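Local coordinates for uridylate kinase (Bacillus anthracis, PDB 2JJX), which probably catalyses ATP-dependent phosphorylation of UMP to UDP in pyrimidine biosynthesis and binds ATP at a probable allosteric nucleotide site, at residues A[216-224]-A[239-247]. Numbering follows the deposited sequence.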
ATOM      1  N   TYR A 216      -7.559  28.464 -15.021  1.00 40.84           N
ATOM      2  CA  TYR A 216      -6.545  27.832 -15.860  1.00 35.65           C
ATOM      3  C   TYR A 216      -6.856  27.965 -17.336  1.00 41.23           C
ATOM      4  O   TYR A 216      -6.176  27.397 -18.176  1.00 42.05           O
ATOM      5  CB  TYR A 216      -6.389  26.363 -15.494  1.00 37.13           C
ATOM      6  CG  TYR A 216      -5.572  26.187 -14.251  1.00 35.55           C
ATOM      7  CD1 TYR A 216      -4.209  25.951 -14.336  1.00 35.03           C
ATOM      8  CD2 TYR A 216      -6.127  26.431 -12.998  1.00 33.49           C
ATOM      9  CE1 TYR A 216      -3.432  25.926 -13.209  1.00 27.33           C
ATOM     10  CE2 TYR A 216      -5.337  26.415 -11.867  1.00 31.55           C
ATOM     11  CZ  TYR A 216      -3.997  26.187 -11.989  1.00 34.59           C
ATOM     12  OH  TYR A 216      -3.233  26.100 -10.855  1.00 61.75           O
ATOM     13  N   ASN A 217      -7.926  28.678 -17.653  1.00 41.51           N
ATOM     14  CA  ASN A 217      -8.311  28.876 -19.039  1.00 43.76           C
ATOM     15  C   ASN A 217      -8.906  27.699 -19.819  1.00 50.15           C
ATOM     16  O   ASN A 217      -9.033  27.772 -21.041  1.00 53.03           O
ATOM     17  CB  ASN A 217      -7.178  29.528 -19.816  1.00 41.18           C
ATOM     18  CG  ASN A 217      -7.469  30.960 -20.134  1.00103.15           C
ATOM     19  OD1 ASN A 217      -8.411  31.253 -20.871  1.00 76.62           O
ATOM     20  ND2 ASN A 217      -6.736  31.873 -19.495  1.00114.62           N
ATOM     21  N   LEU A 218      -9.268  26.616 -19.134  1.00 41.31           N
ATOM     22  CA  LEU A 218      -9.884  25.481 -19.814  1.00 36.80           C
ATOM     23  C   LEU A 218     -11.206  25.905 -20.427  1.00 43.62           C
ATOM     24  O   LEU A 218     -12.077  26.474 -19.780  1.00 51.42           O
ATOM     25  CB  LEU A 218     -10.146  24.314 -18.851  1.00 34.60           C
ATOM     26  CG  LEU A 218     -10.053  22.843 -19.309  1.00 30.04           C
ATOM     27  CD1 LEU A 218     -11.282  22.042 -18.951  1.00 24.03           C
ATOM     28  CD2 LEU A 218      -9.650  22.620 -20.744  1.00 39.79           C
ATOM     29  N   PRO A 219     -11.381  25.602 -21.698  1.00 33.82           N
ATOM     30  CA  PRO A 219     -12.669  25.947 -22.299  1.00 29.99           C
ATOM     31  C   PRO A 219     -13.603  24.750 -22.078  1.00 39.96           C
ATOM     32  O   PRO A 219     -13.168  23.590 -22.036  1.00 38.16           O
ATOM     33  CB  PRO A 219     -12.340  26.108 -23.794  1.00 29.75           C
ATOM     34  CG  PRO A 219     -10.887  25.689 -23.966  1.00 34.01           C
ATOM     35  CD  PRO A 219     -10.235  25.784 -22.599  1.00 33.35           C
ATOM     36  N   ALA A 220     -14.895  25.016 -21.933  1.00 36.95           N
ATOM     37  CA  ALA A 220     -15.847  23.932 -21.765  1.00 33.63           C
ATOM     38  C   ALA A 220     -16.903  23.973 -22.847  1.00 41.57           C
ATOM     39  O   ALA A 220     -17.333  25.044 -23.238  1.00 44.20           O
ATOM     40  CB  ALA A 220     -16.509  24.010 -20.403  1.00 31.22           C
ATOM     41  N   HIS A 221     -17.394  22.806 -23.252  1.00 37.09           N
ATOM     42  CA  HIS A 221     -18.488  22.738 -24.199  1.00 35.49           C
ATOM     43  C   HIS A 221     -19.647  21.981 -23.592  1.00 46.65           C
ATOM     44  O   HIS A 221     -19.483  20.863 -23.132  1.00 53.42           O
ATOM     45  CB  HIS A 221     -18.041  22.075 -25.491  1.00 38.04           C
ATOM     46  CG  HIS A 221     -17.120  22.927 -26.309  1.00 44.10           C
ATOM     47  ND1 HIS A 221     -17.574  23.750 -27.316  1.00 47.52           N
ATOM     48  CD2 HIS A 221     -15.772  23.079 -26.277  1.00 47.01           C
ATOM     49  CE1 HIS A 221     -16.549  24.386 -27.857  1.00 46.64           C
ATOM     50  NE2 HIS A 221     -15.443  23.990 -27.251  1.00 45.87           N
ATOM     51  N   VAL A 222     -20.808  22.621 -23.520  1.00 42.35           N
ATOM     52  CA  VAL A 222     -22.005  21.953 -23.026  1.00 39.96           C
ATOM     53  C   VAL A 222     -22.893  21.712 -24.240  1.00 43.44           C
ATOM     54  O   VAL A 222     -23.101  22.602 -25.069  1.00 37.74           O
ATOM     55  CB  VAL A 222     -22.682  22.754 -21.892  1.00 42.76           C
ATOM     56  CG1 VAL A 222     -23.870  21.984 -21.297  1.00 42.41           C
ATOM     57  CG2 VAL A 222     -21.662  23.081 -20.797  1.00 41.62           C
ATOM     58  N   PHE A 223     -23.310  20.466 -24.423  1.00 43.13           N
ATOM     59  CA  PHE A 223     -24.033  20.121 -25.638  1.00 41.90           C
ATOM     60  C   PHE A 223     -24.829  18.855 -25.457  1.00 46.21           C
ATOM     61  O   PHE A 223     -24.686  18.177 -24.450  1.00 45.00           O
ATOM     62  CB  PHE A 223     -23.039  19.904 -26.778  1.00 44.22           C
ATOM     63  CG  PHE A 223     -22.040  18.806 -26.510  1.00 46.41           C
ATOM     64  CD1 PHE A 223     -20.775  19.092 -26.014  1.00 46.29           C
ATOM     65  CD2 PHE A 223     -22.402  17.478 -26.666  1.00 46.75           C
ATOM     66  CE1 PHE A 223     -19.905  18.072 -25.701  1.00 48.61           C
ATOM     67  CE2 PHE A 223     -21.515  16.470 -26.389  1.00 49.00           C
ATOM     68  CZ  PHE A 223     -20.272  16.762 -25.895  1.00 47.76           C
ATOM     69  N   ASN A 224     -25.630  18.515 -26.464  1.00 56.12           N
ATOM     70  CA  ASN A 224     -26.488  17.321 -26.431  1.00 62.21           C
ATOM     71  C   ASN A 224     -25.740  16.051 -26.838  1.00 75.52           C
ATOM     72  O   ASN A 224     -25.600  15.770 -28.029  1.00 79.42           O
ATOM     73  CB  ASN A 224     -27.665  17.510 -27.396  1.00 59.35           C
ATOM     74  CG  ASN A 224     -28.946  16.867 -26.891  1.00 89.33           C
ATOM     75  OD1 ASN A 224     -28.965  16.239 -25.830  1.00 76.10           O
ATOM     76  ND2 ASN A 224     -30.032  17.051 -27.633  1.00 83.02           N
ATOM     77  N   HIS A 239     -19.800  25.336 -34.451  1.00 88.19           N
ATOM     78  CA  HIS A 239     -20.392  26.029 -33.319  1.00 93.31           C
ATOM     79  C   HIS A 239     -21.772  25.455 -33.036  1.00 95.63           C
ATOM     80  O   HIS A 239     -22.766  25.886 -33.624  1.00 95.64           O
ATOM     81  CB  HIS A 239     -20.461  27.533 -33.581  1.00 95.79           C
ATOM     82  CG  HIS A 239     -19.149  28.226 -33.395  1.00100.84           C
ATOM     83  ND1 HIS A 239     -18.495  28.262 -32.185  1.00104.35           N
ATOM     84  CD2 HIS A 239     -18.343  28.863 -34.281  1.00102.17           C
ATOM     85  CE1 HIS A 239     -17.342  28.895 -32.326  1.00102.96           C
ATOM     86  NE2 HIS A 239     -17.226  29.264 -33.591  1.00102.68           N
ATOM     87  N   VAL A 240     -21.792  24.398 -32.226  1.00 86.29           N
ATOM     88  CA  VAL A 240     -23.028  23.741 -31.809  1.00 80.44           C
ATOM     89  C   VAL A 240     -22.977  23.647 -30.299  1.00 75.22           C
ATOM     90  O   VAL A 240     -21.897  23.680 -29.733  1.00 72.56           O
ATOM     91  CB  VAL A 240     -23.243  22.375 -32.495  1.00 80.85           C
ATOM     92  CG1 VAL A 240     -21.928  21.653 -32.706  1.00 80.50           C
ATOM     93  CG2 VAL A 240     -24.208  21.514 -31.702  1.00 80.13           C
ATOM     94  N   GLY A 241     -24.124  23.701 -29.635  1.00 69.52           N
ATOM     95  CA  GLY A 241     -24.134  23.706 -28.179  1.00 66.75           C
ATOM     96  C   GLY A 241     -23.603  25.028 -27.647  1.00 63.83           C
ATOM     97  O   GLY A 241     -23.545  26.015 -28.371  1.00 68.23           O
ATOM     98  N   THR A 242     -23.169  25.053 -26.393  1.00 53.99           N
ATOM     99  CA  THR A 242     -22.648  26.278 -25.762  1.00 49.43           C
ATOM    100  C   THR A 242     -21.135  26.181 -25.496  1.00 47.80           C
ATOM    101  O   THR A 242     -20.636  25.128 -25.140  1.00 52.55           O
ATOM    102  CB  THR A 242     -23.423  26.574 -24.446  1.00 42.29           C
ATOM    103  OG1 THR A 242     -24.706  27.141 -24.760  1.00 57.39           O
ATOM    104  CG2 THR A 242     -22.631  27.526 -23.603  1.00 35.19           C
ATOM    105  N   LEU A 243     -20.408  27.286 -25.642  1.00 38.31           N
ATOM    106  CA  LEU A 243     -18.958  27.324 -25.385  1.00 32.85           C
ATOM    107  C   LEU A 243     -18.653  28.261 -24.251  1.00 47.48           C
ATOM    108  O   LEU A 243     -18.740  29.463 -24.435  1.00 57.54           O
ATOM    109  CB  LEU A 243     -18.185  27.887 -26.579  1.00 30.91           C
ATOM    110  CG  LEU A 243     -16.690  27.546 -26.724  1.00 35.89           C
ATOM    111  CD1 LEU A 243     -15.856  28.621 -27.416  1.00 37.12           C
ATOM    112  CD2 LEU A 243     -16.079  27.201 -25.393  1.00 34.31           C
ATOM    113  N   ILE A 244     -18.183  27.739 -23.127  1.00 40.84           N
ATOM    114  CA  ILE A 244     -17.815  28.574 -21.979  1.00 33.66           C
ATOM    115  C   ILE A 244     -16.347  28.990 -22.010  1.00 36.19           C
ATOM    116  O   ILE A 244     -15.448  28.171 -21.969  1.00 39.85           O
ATOM    117  CB  ILE A 244     -18.213  27.871 -20.680  1.00 30.53           C
ATOM    118  CG1 ILE A 244     -19.559  27.173 -20.919  1.00 28.36           C
ATOM    119  CG2 ILE A 244     -18.261  28.879 -19.552  1.00 23.59           C
ATOM    120  CD1 ILE A 244     -20.357  26.935 -19.682  1.00 23.76           C
ATOM    121  N   ASN A 245     -16.127  30.289 -22.080  1.00 35.86           N
ATOM    122  CA  ASN A 245     -14.852  30.880 -22.426  1.00 36.07           C
ATOM    123  C   ASN A 245     -14.587  32.083 -21.536  1.00 46.12           C
ATOM    124  O   ASN A 245     -15.411  32.456 -20.692  1.00 39.46           O
ATOM    125  CB  ASN A 245     -15.061  31.476 -23.814  1.00 32.10           C
ATOM    126  CG  ASN A 245     -13.990  31.095 -24.793  1.00 53.58           C
ATOM    127  OD1 ASN A 245     -14.413  30.794 -26.020  1.00 90.87           O
ATOM    128  ND2 ASN A 245     -12.814  31.331 -24.540  1.00 50.21           N
ATOM    129  N   ASP A 246     -13.525  32.806 -21.875  1.00 53.28           N
ATOM    130  CA  ASP A 246     -13.301  34.114 -21.296  1.00 53.87           C
ATOM    131  C   ASP A 246     -13.490  35.160 -22.362  1.00 59.41           C
ATOM    132  O   ASP A 246     -13.376  36.348 -22.084  1.00 59.09           O
ATOM    133  CB  ASP A 246     -11.957  34.262 -20.606  1.00 57.68           C
ATOM    134  CG  ASP A 246     -12.050  35.181 -19.386  1.00105.14           C
ATOM    135  OD1 ASP A 246     -12.537  36.332 -19.528  1.00111.87           O
ATOM    136  OD2 ASP A 246     -11.808  34.708 -18.254  1.00114.40           O
ATOM    137  N   ASP A 247     -13.978  34.718 -23.520  1.00 61.56           N
ATOM    138  CA  ASP A 247     -14.365  35.598 -24.636  1.00 65.55           C
ATOM    139  C   ASP A 247     -15.531  36.403 -24.042  1.00 75.92           C
ATOM    140  O   ASP A 247     -15.728  36.389 -22.841  1.00 74.57           O
ATOM    141  CB  ASP A 247     -14.926  34.780 -25.808  1.00 67.83           C
ATOM    142  CG  ASP A 247     -13.884  34.494 -26.885  1.00 86.41           C
ATOM    143  OD1 ASP A 247     -12.691  34.867 -26.714  1.00 86.44           O
ATOM    144  OD2 ASP A 247     -14.252  33.848 -27.894  1.00 95.74           O
TER
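The imidazole of H221 has one face under L243, whose CD2 sits over the ring, displaced toward its rim, in a CH-pi contact 3.9 Å from the ring centroid. The branch carbon also closes in, L243 CG lying 3.4 Å from H221 CE1. L243 reaches the ring because chi1 (-158°) sets CG trans to the backbone N, and a branched apolar chain suits a flat ring. The T242 carbonyl approaches that ring obliquely. A histidine fits here because it offers both a packing surface and a polar end: its NE2 is hydrogen-bonded to the hydroxyl of Y12, while I234 of helix 230-235 also packs against it.

H221 and L243 form the central, non-hydrogen-bonded pair of an antiparallel ladder between strands 220-224 and 242-245. The hydrogen-bonded pairs A220–I244 and V222–T242 flank it and put their side chains on the other face. There A220 CB lies 4.2 Å from I244 CB, the small methyl keeping this side compact, and V222 CG2 touches I244 CD1; beta-branched residues suit such extended backbone. Two bonds join each pair: I244 N to A220 O is 2.8 Å, and T242 N to V222 O, at the same length, has an N-H...O angle of 172°. T242 OG1 is hydrogen-bonded to the backbone O of Y189 and N of V175. G241 adopts positive phi, easily reached without a side chain, and its CA lies against F223 CB and V222 O.

Strand 220-224 also bonds through its backbone to the parallel strand 164-169, and L243 to R190, so this ladder is where the amino acid kinase sheet changes from parallel to antiparallel. Its chemistry implies a buried join held by four inter-strand bonds, with largely apolar packing on both faces, each with one polar group whose partner lies outside the two strands.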